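Local coordinates for protein beta-galactosidase (Trichoderma reesei, PDB 3OG2) that probably hydrolyses terminal non-reducing beta-D-galactose residues of beta-D-galactosides, as a glycoside hydrolase of family 35, at residues Ser673-Ser678 with Leu714-Phe719; Ser741-Asp746 with Ala880-Ala885; Phe307-Met312 with Thr468-Thr473. One frame throughout, in Å; residues are numbered along the deposited sequence. Where two conformers were deposited one is given.

Contact 1 of 3, residues Ser673-Ser678 with Leu714-Phe719; sequences SNYDDS and LFRGRF
Asp677 meets Arg716 and Arg718 in a salt-bridge network between the loop 673-678 and the strand 714-719. Arg718 grips the carboxylate end-on with two nitrogens. Its NH2 donates to Asp677 OD1 over 2.8 Å. Asp677 OD2 accepts from Arg718 NH1 through its syn lone pair, also over 2.8 Å. The two groups are not coplanar; the carboxylate and the guanidinium of Arg718 are clearly tilted against each other. Arg716 reaches the same OD2 from its anti side. Arg716 NE lies 2.7 Å from Asp677 OD2, and the bond is almost straight at 179°. Here the planes stand nearly upright to each other, 83° apart. OD2 is thus held by two arginines, which is likely to keep Asp677 charged and fix the rotation of its carboxylate. The bend of the Arg716 chain at chi3 (57°) turns its NE to this oxygen.

The Tyr675 ring adds an edge contact. Its CD2 sits over the centre of one face of the Arg716 guanidinium, 3.8 Å from Arg716 CZ. Tyr675 OH is hydrogen-bonded to Trp680.

One water links the loop backbone to the Arg716 guanidinium. It donates to Tyr675 O at 2.8 Å and accepts from Arg716 NH2 at 2.9 Å.

The strand 713-720 lies in an antiparallel sheet of five strands, between strands 775-782 and 820-824. Lys822, on strand 820-824, gives Asp677 OD1 a further salt bridge. Arg716 also packs on Ile777 of strand 775-782, while Tyr675 touches Arg849 of helix 846-850.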
ATOM      1  N   SER A 673     -14.626  19.338 -39.477  1.00 20.65           N
ATOM      2  CA  SER A 673     -14.474  18.949 -40.883  0.50 24.02           C
ATOM      3  C   SER A 673     -13.070  19.247 -41.414  1.00 23.17           C
ATOM      4  O   SER A 673     -12.601  18.685 -42.390  1.00 33.05           O
ATOM      5  CB  SER A 673     -15.496  19.637 -41.785  0.50 27.02           C
ATOM      6  OG  SER A 673     -16.848  19.280 -41.594  0.50 41.68           O
ATOM      7  N   ASN A 674     -12.375  20.185 -40.758  1.00 23.05           N
ATOM      8  CA  ASN A 674     -11.053  20.493 -41.332  1.00 22.95           C
ATOM      9  C   ASN A 674     -10.007  19.548 -40.823  1.00 24.80           C
ATOM     10  O   ASN A 674      -8.822  19.679 -41.151  1.00 26.59           O
ATOM     11  CB  ASN A 674     -10.760  21.969 -40.972  1.00 23.54           C
ATOM     12  CG  ASN A 674     -10.674  22.184 -39.463  1.00 32.73           C
ATOM     13  OD1 ASN A 674     -10.716  21.297 -38.602  1.00 24.58           O
ATOM     14  ND2 ASN A 674     -10.496  23.464 -39.073  1.00 54.81           N
ATOM     15  N   TYR A 675     -10.312  18.556 -40.008  1.00 18.20           N
ATOM     16  CA  TYR A 675      -9.259  17.824 -39.320  1.00 14.16           C
ATOM     17  C   TYR A 675      -8.448  16.975 -40.296  1.00 12.80           C
ATOM     18  O   TYR A 675      -9.035  16.253 -41.095  1.00 15.15           O
ATOM     19  CB  TYR A 675      -9.867  16.901 -38.248  1.00 15.00           C
ATOM     20  CG  TYR A 675      -8.809  16.301 -37.385  1.00 12.21           C
ATOM     21  CD1 TYR A 675      -8.137  17.077 -36.444  1.00 15.32           C
ATOM     22  CD2 TYR A 675      -8.481  14.958 -37.492  1.00 11.36           C
ATOM     23  CE1 TYR A 675      -7.149  16.574 -35.622  1.00 13.83           C
ATOM     24  CE2 TYR A 675      -7.495  14.439 -36.681  1.00 10.84           C
ATOM     25  CZ  TYR A 675      -6.846  15.225 -35.759  1.00 12.61           C
ATOM     26  OH  TYR A 675      -5.878  14.650 -34.976  1.00 14.57           O
ATOM     27  N   ASP A 676      -7.134  17.027 -40.189  1.00 12.83           N
ATOM     28  CA  ASP A 676      -6.239  16.184 -40.978  1.00 13.05           C
ATOM     29  C   ASP A 676      -5.728  15.041 -40.103  1.00 11.60           C
ATOM     30  O   ASP A 676      -5.144  15.328 -39.044  1.00 13.34           O
ATOM     31  CB  ASP A 676      -5.067  17.023 -41.470  1.00 18.31           C
ATOM     32  CG  ASP A 676      -4.043  16.255 -42.263  1.00 22.67           C
ATOM     33  OD1 ASP A 676      -3.281  15.428 -41.747  1.00 17.66           O
ATOM     34  OD2 ASP A 676      -3.878  16.505 -43.468  1.00 20.70           O
ATOM     35  N   ASP A 677      -5.914  13.781 -40.527  1.00 12.22           N
ATOM     36  CA  ASP A 677      -5.393  12.661 -39.743  1.00 10.88           C
ATOM     37  C   ASP A 677      -4.302  11.927 -40.530  1.00 10.54           C
ATOM     38  O   ASP A 677      -4.050  10.741 -40.261  1.00 10.09           O
ATOM     39  CB  ASP A 677      -6.530  11.735 -39.332  1.00 10.06           C
ATOM     40  CG  ASP A 677      -7.224  11.008 -40.459  1.00 10.26           C
ATOM     41  OD1 ASP A 677      -6.711  11.060 -41.594  1.00 10.91           O
ATOM     42  OD2 ASP A 677      -8.255  10.322 -40.242  1.00 11.16           O
ATOM     43  N   SER A 678      -3.646  12.574 -41.489  1.00 11.52           N
ATOM     44  CA  SER A 678      -2.613  11.962 -42.303  1.00 11.74           C
ATOM     45  C   SER A 678      -1.471  11.457 -41.432  1.00 11.05           C
ATOM     46  O   SER A 678      -0.764  10.526 -41.891  1.00 12.92           O
ATOM     47  CB  SER A 678      -2.077  12.942 -43.366  1.00 12.16           C
ATOM     48  OG  SER A 678      -1.445  14.053 -42.725  1.00 13.14           O
ATOM     49  N   LEU A 714      -8.361   6.306 -29.585  1.00  7.03           N
ATOM     50  CA  LEU A 714      -9.262   6.836 -30.588  1.00  6.93           C
ATOM     51  C   LEU A 714      -9.112   6.047 -31.882  1.00  6.77           C
ATOM     52  O   LEU A 714      -8.006   5.667 -32.241  1.00  7.89           O
ATOM     53  CB  LEU A 714      -9.080   8.315 -30.884  1.00  7.80           C
ATOM     54  CG  LEU A 714      -9.509   9.281 -29.777  1.00  9.49           C
ATOM     55  CD1 LEU A 714      -8.414   9.464 -28.759  1.00 13.33           C
ATOM     56  CD2 LEU A 714      -9.912  10.635 -30.392  1.00 11.58           C
ATOM     57  N   PHE A 715     -10.229   5.862 -32.555  1.00  7.64           N
ATOM     58  CA  PHE A 715     -10.259   5.185 -33.841  1.00  6.89           C
ATOM     59  C   PHE A 715     -10.988   6.058 -34.842  1.00  7.09           C
ATOM     60  O   PHE A 715     -11.977   6.705 -34.480  1.00  9.16           O
ATOM     61  CB  PHE A 715     -11.017   3.855 -33.772  1.00  8.47           C
ATOM     62  CG  PHE A 715     -10.377   2.903 -32.777  1.00  7.93           C
ATOM     63  CD1 PHE A 715     -10.648   2.989 -31.398  1.00  8.87           C
ATOM     64  CD2 PHE A 715      -9.487   1.955 -33.224  1.00  9.15           C
ATOM     65  CE1 PHE A 715      -9.962   2.153 -30.524  1.00 10.14           C
ATOM     66  CE2 PHE A 715      -8.811   1.062 -32.393  1.00  8.69           C
ATOM     67  CZ  PHE A 715      -9.072   1.201 -31.046  1.00 10.69           C
ATOM     68  N   ARG A 716     -10.523   6.063 -36.080  1.00  7.02           N
ATOM     69  CA  ARG A 716     -11.217   6.830 -37.142  1.00  8.00           C
ATOM     70  C   ARG A 716     -11.479   5.863 -38.294  1.00  8.01           C
ATOM     71  O   ARG A 716     -10.519   5.281 -38.834  1.00  8.96           O
ATOM     72  CB  ARG A 716     -10.366   8.022 -37.614  1.00  8.12           C
ATOM     73  CG  ARG A 716     -10.382   9.077 -36.510  1.00 10.30           C
ATOM     74  CD  ARG A 716      -9.522  10.230 -36.833  1.00  9.98           C
ATOM     75  NE  ARG A 716      -9.776  10.965 -38.058  1.00  9.67           N
ATOM     76  CZ  ARG A 716     -10.697  11.909 -38.190  1.00  9.96           C
ATOM     77  NH1 ARG A 716     -11.545  12.143 -37.171  1.00 10.61           N
ATOM     78  NH2 ARG A 716     -10.838  12.640 -39.293  1.00 12.12           N
ATOM     79  N   GLY A 717     -12.751   5.656 -38.572  1.00  8.30           N
ATOM     80  CA  GLY A 717     -13.138   4.722 -39.600  1.00  9.23           C
ATOM     81  C   GLY A 717     -13.782   5.416 -40.794  1.00  8.88           C
ATOM     82  O   GLY A 717     -14.827   6.086 -40.641  1.00 10.31           O
ATOM     83  N   ARG A 718     -13.181   5.267 -41.975  1.00  8.59           N
ATOM     84  CA  ARG A 718     -13.709   5.864 -43.195  1.00  9.28           C
ATOM     85  C   ARG A 718     -14.606   4.874 -43.942  1.00  8.90           C
ATOM     86  O   ARG A 718     -14.202   3.703 -44.127  1.00  9.80           O
ATOM     87  CB  ARG A 718     -12.564   6.223 -44.133  1.00 11.13           C
ATOM     88  CG  ARG A 718     -11.867   7.520 -43.790  1.00 12.19           C
ATOM     89  CD  ARG A 718     -10.562   7.627 -44.553  1.00 12.95           C
ATOM     90  NE  ARG A 718      -9.914   8.930 -44.491  1.00 15.80           N
ATOM     91  CZ  ARG A 718      -9.272   9.428 -43.456  1.00 15.92           C
ATOM     92  NH1 ARG A 718      -9.173   8.722 -42.309  1.00 12.74           N
ATOM     93  NH2 ARG A 718      -8.712  10.644 -43.536  1.00 15.06           N
ATOM     94  N   PHE A 719     -15.748   5.336 -44.412  1.00  9.11           N
ATOM     95  CA  PHE A 719     -16.553   4.511 -45.291  1.00  9.64           C
ATOM     96  C   PHE A 719     -17.224   5.396 -46.341  1.00  9.59           C
ATOM     97  O   PHE A 719     -17.357   6.626 -46.124  1.00 11.03           O
ATOM     98  CB  PHE A 719     -17.631   3.721 -44.517  1.00 10.03           C
ATOM     99  CG  PHE A 719     -18.745   4.548 -43.885  1.00 10.06           C
ATOM    100  CD1 PHE A 719     -18.608   5.003 -42.558  1.00 10.64           C
ATOM    101  CD2 PHE A 719     -19.916   4.842 -44.590  1.00 10.02           C
ATOM    102  CE1 PHE A 719     -19.671   5.737 -42.005  1.00 10.67           C
ATOM    103  CE2 PHE A 719     -20.937   5.583 -44.050  1.00 10.20           C
ATOM    104  CZ  PHE A 719     -20.823   6.019 -42.726  1.00 10.27           C
TER
HETATM  105  O   HOH W   1      -9.105  13.436 -41.465  1.00 14.55           O

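Contact 2 of 3, residues Ser741-Asp746 with Ala880-Ala885; sequences SVWLND and AHAGIA
Trp743 presents the edge of its indole to the backbone of Ala882 and Gly883. The benzene end does the touching. Trp743 CZ2 lies 3.7 Å from Gly883 N and 3.9 Å from Ala882 C, both close to the ring plane. The peptide between the two residues therefore meets the rim of the indole and not its face. The methyl of Ala882 adds a small apolar contact, with CB 4.0 Å from Trp743 CZ2.

The side chain of Trp743 has CG anti to its own carbonyl carbon (chi1 -74°), and chi2 of -97° turns the six-membered ring to the facing segment. The pyrrole N-H points along the same edge. Trp743 NE1 donates to a water at 3.0 Å. That water donates in turn to Ala882 O at 2.7 Å, bridging side chain and backbone.

The backbone angles of Gly883 would jam a CB against the carbonyl oxygen of Ala882, which by itself calls for glycine here.

The contact joins two antiparallel sheets. Trp743 is on strand 740-744, between strands 747-752 and 775-782. Gly883 begins strand 883-894, which runs between strands 663-666 and 953-962 in the other sheet. Phe748 of strand 747-752 meets the Trp743 ring and also touches Ala882.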
ATOM      1  N   SER A 741     -17.502   6.796 -26.902  1.00  8.86           N
ATOM      2  CA  SER A 741     -18.363   7.781 -27.550  1.00  8.49           C
ATOM      3  C   SER A 741     -18.097   7.745 -29.060  1.00  8.54           C
ATOM      4  O   SER A 741     -16.949   7.503 -29.479  1.00  9.84           O
ATOM      5  CB  SER A 741     -18.050   9.182 -27.034  1.00  9.71           C
ATOM      6  OG  SER A 741     -18.365   9.284 -25.656  1.00 10.68           O
ATOM      7  N   VAL A 742     -19.124   8.039 -29.847  1.00  8.84           N
ATOM      8  CA  VAL A 742     -19.072   7.909 -31.321  1.00  9.39           C
ATOM      9  C   VAL A 742     -19.612   9.167 -31.997  1.00  7.95           C
ATOM     10  O   VAL A 742     -20.706   9.625 -31.628  1.00  8.91           O
ATOM     11  CB  VAL A 742     -19.901   6.704 -31.782  1.00  9.49           C
ATOM     12  CG1 VAL A 742     -19.902   6.552 -33.308  1.00 11.69           C
ATOM     13  CG2 VAL A 742     -19.412   5.413 -31.081  1.00 10.63           C
ATOM     14  N   TRP A 743     -18.875   9.686 -32.959  1.00  8.28           N
ATOM     15  CA  TRP A 743     -19.330  10.748 -33.860  1.00  8.94           C
ATOM     16  C   TRP A 743     -19.239  10.266 -35.287  1.00  8.49           C
ATOM     17  O   TRP A 743     -18.337   9.478 -35.642  1.00  8.94           O
ATOM     18  CB  TRP A 743     -18.388  11.961 -33.720  1.00  9.20           C
ATOM     19  CG  TRP A 743     -18.610  12.710 -32.425  1.00  9.21           C
ATOM     20  CD1 TRP A 743     -19.380  13.837 -32.294  1.00 10.68           C
ATOM     21  CD2 TRP A 743     -18.073  12.417 -31.140  1.00  9.77           C
ATOM     22  NE1 TRP A 743     -19.341  14.242 -30.977  1.00 10.29           N
ATOM     23  CE2 TRP A 743     -18.551  13.398 -30.228  1.00  9.83           C
ATOM     24  CE3 TRP A 743     -17.223  11.415 -30.662  1.00  9.67           C
ATOM     25  CZ2 TRP A 743     -18.223  13.410 -28.868  1.00 11.00           C
ATOM     26  CZ3 TRP A 743     -16.889  11.427 -29.288  1.00  9.64           C
ATOM     27  CH2 TRP A 743     -17.393  12.416 -28.426  1.00 10.06           C
ATOM     28  N   LEU A 744     -20.129  10.772 -36.098  1.00  9.45           N
ATOM     29  CA  LEU A 744     -20.126  10.609 -37.557  1.00  9.99           C
ATOM     30  C   LEU A 744     -19.805  11.986 -38.113  1.00  9.79           C
ATOM     31  O   LEU A 744     -20.645  12.890 -37.987  1.00 10.40           O
ATOM     32  CB  LEU A 744     -21.504  10.130 -38.011  1.00 10.50           C
ATOM     33  CG  LEU A 744     -21.646  10.038 -39.531  1.00 14.02           C
ATOM     34  CD1 LEU A 744     -20.823   8.877 -40.066  1.00 17.55           C
ATOM     35  CD2 LEU A 744     -23.125   9.918 -39.892  1.00 18.91           C
ATOM     36  N   ASN A 745     -18.616  12.187 -38.703  1.00 10.13           N
ATOM     37  CA  ASN A 745     -18.135  13.526 -39.008  1.00 10.45           C
ATOM     38  C   ASN A 745     -18.228  14.349 -37.724  1.00 10.41           C
ATOM     39  O   ASN A 745     -17.682  13.929 -36.696  1.00 10.96           O
ATOM     40  CB  ASN A 745     -18.923  14.139 -40.194  1.00 11.22           C
ATOM     41  CG  ASN A 745     -18.603  13.406 -41.479  1.00 12.09           C
ATOM     42  OD1 ASN A 745     -17.755  12.502 -41.584  1.00 13.26           O
ATOM     43  ND2 ASN A 745     -19.293  13.837 -42.522  1.00 15.85           N
ATOM     44  N   ASP A 746     -18.952  15.484 -37.746  1.00 11.92           N
ATOM     45  CA  ASP A 746     -19.091  16.290 -36.504  1.00 12.42           C
ATOM     46  C   ASP A 746     -20.403  16.024 -35.788  1.00 12.79           C
ATOM     47  O   ASP A 746     -20.742  16.692 -34.792  1.00 15.60           O
ATOM     48  CB  ASP A 746     -18.943  17.770 -36.871  1.00 16.31           C
ATOM     49  CG  ASP A 746     -19.956  18.217 -37.920  1.00 22.43           C
ATOM     50  OD1 ASP A 746     -20.726  17.453 -38.527  1.00 23.85           O
ATOM     51  OD2 ASP A 746     -19.997  19.448 -38.143  1.00 32.48           O
ATOM     52  N   ALA A 880     -21.497  22.495 -23.685  1.00 14.94           N
ATOM     53  CA  ALA A 880     -22.933  22.309 -23.871  1.00 17.00           C
ATOM     54  C   ALA A 880     -23.284  21.244 -24.887  1.00 14.52           C
ATOM     55  O   ALA A 880     -24.432  21.156 -25.359  1.00 19.98           O
ATOM     56  CB  ALA A 880     -23.606  23.626 -24.329  1.00 21.96           C
ATOM     57  N   HIS A 881     -22.333  20.415 -25.273  1.00 15.13           N
ATOM     58  CA  HIS A 881     -22.536  19.337 -26.221  1.00 15.63           C
ATOM     59  C   HIS A 881     -21.644  18.175 -25.814  1.00 14.68           C
ATOM     60  O   HIS A 881     -20.659  18.382 -25.062  1.00 15.51           O
ATOM     61  CB  HIS A 881     -22.140  19.791 -27.635  1.00 23.52           C
ATOM     62  CG  HIS A 881     -23.065  20.871 -28.130  1.00 30.09           C
ATOM     63  ND1 HIS A 881     -22.633  22.170 -28.307  1.00 43.30           N
ATOM     64  CD2 HIS A 881     -24.373  20.885 -28.471  1.00 38.86           C
ATOM     65  CE1 HIS A 881     -23.624  22.936 -28.745  1.00 52.30           C
ATOM     66  NE2 HIS A 881     -24.700  22.174 -28.852  1.00 54.34           N
ATOM     67  N   ALA A 882     -21.915  17.004 -26.356  1.00 12.14           N
ATOM     68  CA  ALA A 882     -20.969  15.905 -26.149  1.00 11.34           C
ATOM     69  C   ALA A 882     -19.615  16.304 -26.711  1.00 11.22           C
ATOM     70  O   ALA A 882     -19.477  16.947 -27.742  1.00 14.01           O
ATOM     71  CB  ALA A 882     -21.457  14.614 -26.804  1.00 12.06           C
ATOM     72  N   GLY A 883     -18.528  15.863 -26.057  1.00 10.31           N
ATOM     73  CA  GLY A 883     -17.219  16.240 -26.593  1.00 11.42           C
ATOM     74  C   GLY A 883     -16.227  16.226 -25.450  1.00  9.95           C
ATOM     75  O   GLY A 883     -16.471  15.701 -24.360  1.00 11.09           O
ATOM     76  N   ILE A 884     -15.034  16.748 -25.713  1.00  8.92           N
ATOM     77  CA  ILE A 884     -13.939  16.641 -24.743  1.00  9.53           C
ATOM     78  C   ILE A 884     -13.189  17.957 -24.763  1.00  9.67           C
ATOM     79  O   ILE A 884     -12.722  18.412 -25.835  1.00 12.92           O
ATOM     80  CB  ILE A 884     -12.963  15.464 -25.042  1.00 11.14           C
ATOM     81  CG1 ILE A 884     -13.715  14.158 -25.268  1.00 13.50           C
ATOM     82  CG2 ILE A 884     -11.944  15.367 -23.896  1.00 11.98           C
ATOM     83  CD1 ILE A 884     -12.845  12.965 -25.569  1.00 12.86           C
ATOM     84  N   ALA A 885     -13.057  18.583 -23.598  1.00  9.95           N
ATOM     85  CA  ALA A 885     -12.296  19.818 -23.485  1.00 10.11           C
ATOM     86  C   ALA A 885     -11.199  19.657 -22.451  1.00  9.45           C
ATOM     87  O   ALA A 885     -11.349  18.850 -21.552  1.00 13.21           O
ATOM     88  CB  ALA A 885     -13.176  20.953 -22.982  1.00 12.32           C
TER
HETATM   89  O   HOH W   2     -20.768  16.669 -30.083  1.00 16.88           O

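Contact 3 of 3, residues Phe307-Met312 with Thr468-Thr473; sequences FYKNNM and TAEIFT
Lys309 and Glu470 form a salt bridge that ties helix 301-313 to strand 470-476. Glu470 OE2 accepts from Lys309 NZ over 2.7 Å through its syn lone pair. The other oxygen, Glu470 OE1, is farther from Lys309 NZ at 3.2 Å. The two side chains come from opposite directions and meet at their charged ends. Both are extended beyond CG; the lysine torsions chi2 to chi4 all lie near 180°. Two long side chains are needed because Lys309 CA and Glu470 CA are 11.9 Å apart.

Both charges have a second partner. Lys309 NZ also donates to Ser450 O, and Glu470 OE2 accepts from Ile452 N. The backbone of strand 450-459 thus takes part, with a carbonyl for the lysine and an N-H for the glutamate.

Packing is slight between the two segments. Further out, Lys309 and Met312 rest on Ile452, and Glu470 lies against Tyr486.

With an alanine here in place of Lys309, the buried carboxylate of Glu470 would probably lose its counter-charge and Ser450 O this donor. The chemistry is that of a buried ion pair joining the family 35 catalytic-barrel region to domain 2. Each charge is balanced by the other, and a backbone hydrogen bond to each adds to the pairing.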
ATOM      1  N   PHE A 307      -7.100 -10.767  14.473  1.00  7.48           N
ATOM      2  CA  PHE A 307      -6.490 -11.606  13.444  1.00  7.83           C
ATOM      3  C   PHE A 307      -4.964 -11.649  13.497  1.00  6.62           C
ATOM      4  O   PHE A 307      -4.363 -12.686  13.182  1.00  7.96           O
ATOM      5  CB  PHE A 307      -6.902 -11.117  12.036  1.00  7.72           C
ATOM      6  CG  PHE A 307      -8.313 -11.525  11.648  1.00  8.11           C
ATOM      7  CD1 PHE A 307      -9.411 -10.832  12.111  1.00 10.46           C
ATOM      8  CD2 PHE A 307      -8.457 -12.630  10.758  1.00 10.68           C
ATOM      9  CE1 PHE A 307     -10.673 -11.183  11.706  1.00 11.14           C
ATOM     10  CE2 PHE A 307      -9.757 -13.002  10.376  1.00 10.45           C
ATOM     11  CZ  PHE A 307     -10.841 -12.283  10.840  1.00 13.33           C
ATOM     12  N   TYR A 308      -4.300 -10.558  13.864  1.00  7.20           N
ATOM     13  CA  TYR A 308      -2.822 -10.597  13.863  1.00  6.89           C
ATOM     14  C   TYR A 308      -2.332 -11.419  15.037  1.00  7.53           C
ATOM     15  O   TYR A 308      -1.386 -12.205  14.914  1.00  8.13           O
ATOM     16  CB  TYR A 308      -2.185  -9.226  13.850  1.00  6.53           C
ATOM     17  CG  TYR A 308      -2.464  -8.406  12.585  1.00  6.95           C
ATOM     18  CD1 TYR A 308      -3.253  -8.879  11.548  1.00  6.89           C
ATOM     19  CD2 TYR A 308      -1.896  -7.143  12.470  1.00  7.58           C
ATOM     20  CE1 TYR A 308      -3.474  -8.109  10.417  1.00  6.76           C
ATOM     21  CE2 TYR A 308      -2.125  -6.361  11.344  1.00  7.94           C
ATOM     22  CZ  TYR A 308      -2.908  -6.857  10.328  1.00  6.62           C
ATOM     23  OH  TYR A 308      -3.131  -6.078   9.216  1.00  7.95           O
ATOM     24  N   LYS A 309      -2.972 -11.290  16.209  1.00  7.59           N
ATOM     25  CA  LYS A 309      -2.565 -12.163  17.332  1.00  7.26           C
ATOM     26  C   LYS A 309      -2.925 -13.613  17.031  1.00  7.44           C
ATOM     27  O   LYS A 309      -2.236 -14.500  17.542  1.00  8.25           O
ATOM     28  CB  LYS A 309      -3.231 -11.677  18.626  1.00  8.25           C
ATOM     29  CG  LYS A 309      -2.662 -10.306  19.053  1.00  8.65           C
ATOM     30  CD  LYS A 309      -3.358  -9.747  20.287  1.00  9.40           C
ATOM     31  CE  LYS A 309      -2.896  -8.289  20.513  1.00 10.50           C
ATOM     32  NZ  LYS A 309      -3.408  -7.712  21.756  1.00 11.62           N
ATOM     33  N   ASN A 310      -3.951 -13.874  16.190  1.00  7.49           N
ATOM     34  CA  ASN A 310      -4.196 -15.261  15.801  1.00  7.68           C
ATOM     35  C   ASN A 310      -3.064 -15.823  14.961  1.00  8.46           C
ATOM     36  O   ASN A 310      -2.857 -17.052  14.940  1.00  9.26           O
ATOM     37  CB  ASN A 310      -5.513 -15.297  15.019  1.00  9.14           C
ATOM     38  CG  ASN A 310      -5.925 -16.694  14.665  1.00  8.55           C
ATOM     39  OD1 ASN A 310      -6.163 -17.516  15.586  1.00 10.61           O
ATOM     40  ND2 ASN A 310      -6.012 -16.978  13.364  1.00  8.64           N
ATOM     41  N   ASN A 311      -2.309 -15.003  14.231  1.00  7.75           N
ATOM     42  CA  ASN A 311      -1.152 -15.475  13.508  1.00  7.08           C
ATOM     43  C   ASN A 311       0.027 -15.693  14.468  1.00  7.44           C
ATOM     44  O   ASN A 311       0.816 -16.619  14.261  1.00  8.43           O
ATOM     45  CB  ASN A 311      -0.756 -14.455  12.408  1.00  7.94           C
ATOM     46  CG  ASN A 311      -1.837 -14.399  11.335  1.00  7.79           C
ATOM     47  OD1 ASN A 311      -2.558 -15.367  11.092  1.00  8.64           O
ATOM     48  ND2 ASN A 311      -1.960 -13.231  10.684  1.00  9.14           N
ATOM     49  N   MET A 312       0.133 -14.832  15.496  1.00  7.51           N
ATOM     50  CA  MET A 312       1.121 -15.101  16.538  1.00  8.12           C
ATOM     51  C   MET A 312       0.763 -16.398  17.269  1.00  7.92           C
ATOM     52  O   MET A 312       1.662 -17.128  17.695  1.00  9.37           O
ATOM     53  CB  MET A 312       1.163 -13.933  17.541  1.00  8.93           C
ATOM     54  CG  MET A 312       1.550 -12.625  16.774  1.00 10.25           C
ATOM     55  SD  MET A 312       1.352 -11.220  17.894  1.00 13.95           S
ATOM     56  CE  MET A 312       1.135  -9.878  16.677  1.00 21.26           C
ATOM     57  N   THR A 468      -0.947 -10.842  33.014  1.00  9.24           N
ATOM     58  CA  THR A 468      -2.137 -10.844  32.193  1.00  9.63           C
ATOM     59  C   THR A 468      -2.150  -9.579  31.342  1.00 10.13           C
ATOM     60  O   THR A 468      -2.629  -9.590  30.189  1.00 11.91           O
ATOM     61  CB  THR A 468      -3.428 -10.912  33.014  1.00 10.59           C
ATOM     62  OG1 THR A 468      -3.552  -9.716  33.803  1.00 11.49           O
ATOM     63  CG2 THR A 468      -3.393 -12.069  34.023  1.00 13.26           C
ATOM     64  N   ALA A 469      -1.592  -8.485  31.857  1.00 10.35           N
ATOM     65  CA  ALA A 469      -1.520  -7.288  31.011  1.00 10.67           C
ATOM     66  C   ALA A 469      -0.520  -7.478  29.895  1.00  9.46           C
ATOM     67  O   ALA A 469       0.469  -8.211  30.064  1.00 10.50           O
ATOM     68  CB  ALA A 469      -1.065  -6.132  31.926  1.00 14.61           C
ATOM     69  N   GLU A 470      -0.753  -6.788  28.788  1.00  9.67           N
ATOM     70  CA  GLU A 470       0.121  -6.941  27.642  1.00  9.05           C
ATOM     71  C   GLU A 470       1.338  -6.055  27.758  1.00  8.81           C
ATOM     72  O   GLU A 470       1.320  -4.996  28.386  1.00 10.54           O
ATOM     73  CB  GLU A 470      -0.722  -6.640  26.378  1.00 10.99           C
ATOM     74  CG  GLU A 470      -1.771  -7.774  26.221  1.00 12.87           C
ATOM     75  CD  GLU A 470      -2.538  -7.711  24.926  1.00 11.29           C
ATOM     76  OE1 GLU A 470      -3.463  -6.850  24.807  1.00 13.22           O
ATOM     77  OE2 GLU A 470      -2.194  -8.542  24.038  1.00 11.48           O
ATOM     78  N   ILE A 471       2.425  -6.520  27.174  1.00  9.43           N
ATOM     79  CA  ILE A 471       3.681  -5.795  27.217  1.00  8.46           C
ATOM     80  C   ILE A 471       3.775  -4.901  25.996  1.00  8.12           C
ATOM     81  O   ILE A 471       3.586  -5.367  24.865  1.00 10.55           O
ATOM     82  CB  ILE A 471       4.842  -6.797  27.209  1.00 10.64           C
ATOM     83  CG1 ILE A 471       4.895  -7.579  28.511  1.00 15.26           C
ATOM     84  CG2 ILE A 471       6.197  -6.111  26.990  1.00 11.54           C
ATOM     85  CD1 ILE A 471       4.685  -9.019  28.450  1.00 29.74           C
ATOM     86  N   PHE A 472       4.017  -3.632  26.215  1.00  7.80           N
ATOM     87  CA  PHE A 472       4.303  -2.684  25.129  1.00  8.22           C
ATOM     88  C   PHE A 472       5.800  -2.707  24.814  1.00  7.60           C
ATOM     89  O   PHE A 472       6.215  -2.909  23.676  1.00  8.92           O
ATOM     90  CB  PHE A 472       3.797  -1.272  25.506  1.00  8.40           C
ATOM     91  CG  PHE A 472       4.274  -0.280  24.468  1.00  8.16           C
ATOM     92  CD1 PHE A 472       3.699  -0.280  23.186  1.00  9.74           C
ATOM     93  CD2 PHE A 472       5.274   0.631  24.752  1.00  9.56           C
ATOM     94  CE1 PHE A 472       4.141   0.626  22.236  1.00 10.75           C
ATOM     95  CE2 PHE A 472       5.715   1.537  23.786  1.00  9.41           C
ATOM     96  CZ  PHE A 472       5.137   1.553  22.526  1.00  9.75           C
ATOM     97  N   THR A 473       6.641  -2.511  25.825  1.00  7.96           N
ATOM     98  CA  THR A 473       8.087  -2.566  25.631  1.00  7.31           C
ATOM     99  C   THR A 473       8.756  -2.767  26.966  1.00  7.51           C
ATOM    100  O   THR A 473       8.105  -2.620  28.039  1.00  9.19           O
ATOM    101  CB  THR A 473       8.619  -1.287  24.942  1.00  7.88           C
ATOM    102  OG1 THR A 473       9.924  -1.557  24.411  1.00  8.83           O
ATOM    103  CG2 THR A 473       8.748  -0.111  25.916  1.00  9.13           C
TER

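In the fold
Contacts 1 and 2 are neighbours in the C-terminal all-beta region, with centres 13 Å apart. Both use the antiparallel sheet that contains strands 713-720 and 740-744. They touch directly, with Phe719 CE1 3.9 Å from Leu744 CD1. Contact 1 ties a loop to this sheet by charge; contact 2 links it to a second sheet by an aromatic edge and a water. Contact 3 lies on the opposite side of the chain's centre, about 65 Å from contact 1 and 60 Å from contact 2, between centres. It joins the barrel to domain 2. All three are away from the galactose-binding residues, which include Glu180 and Glu278.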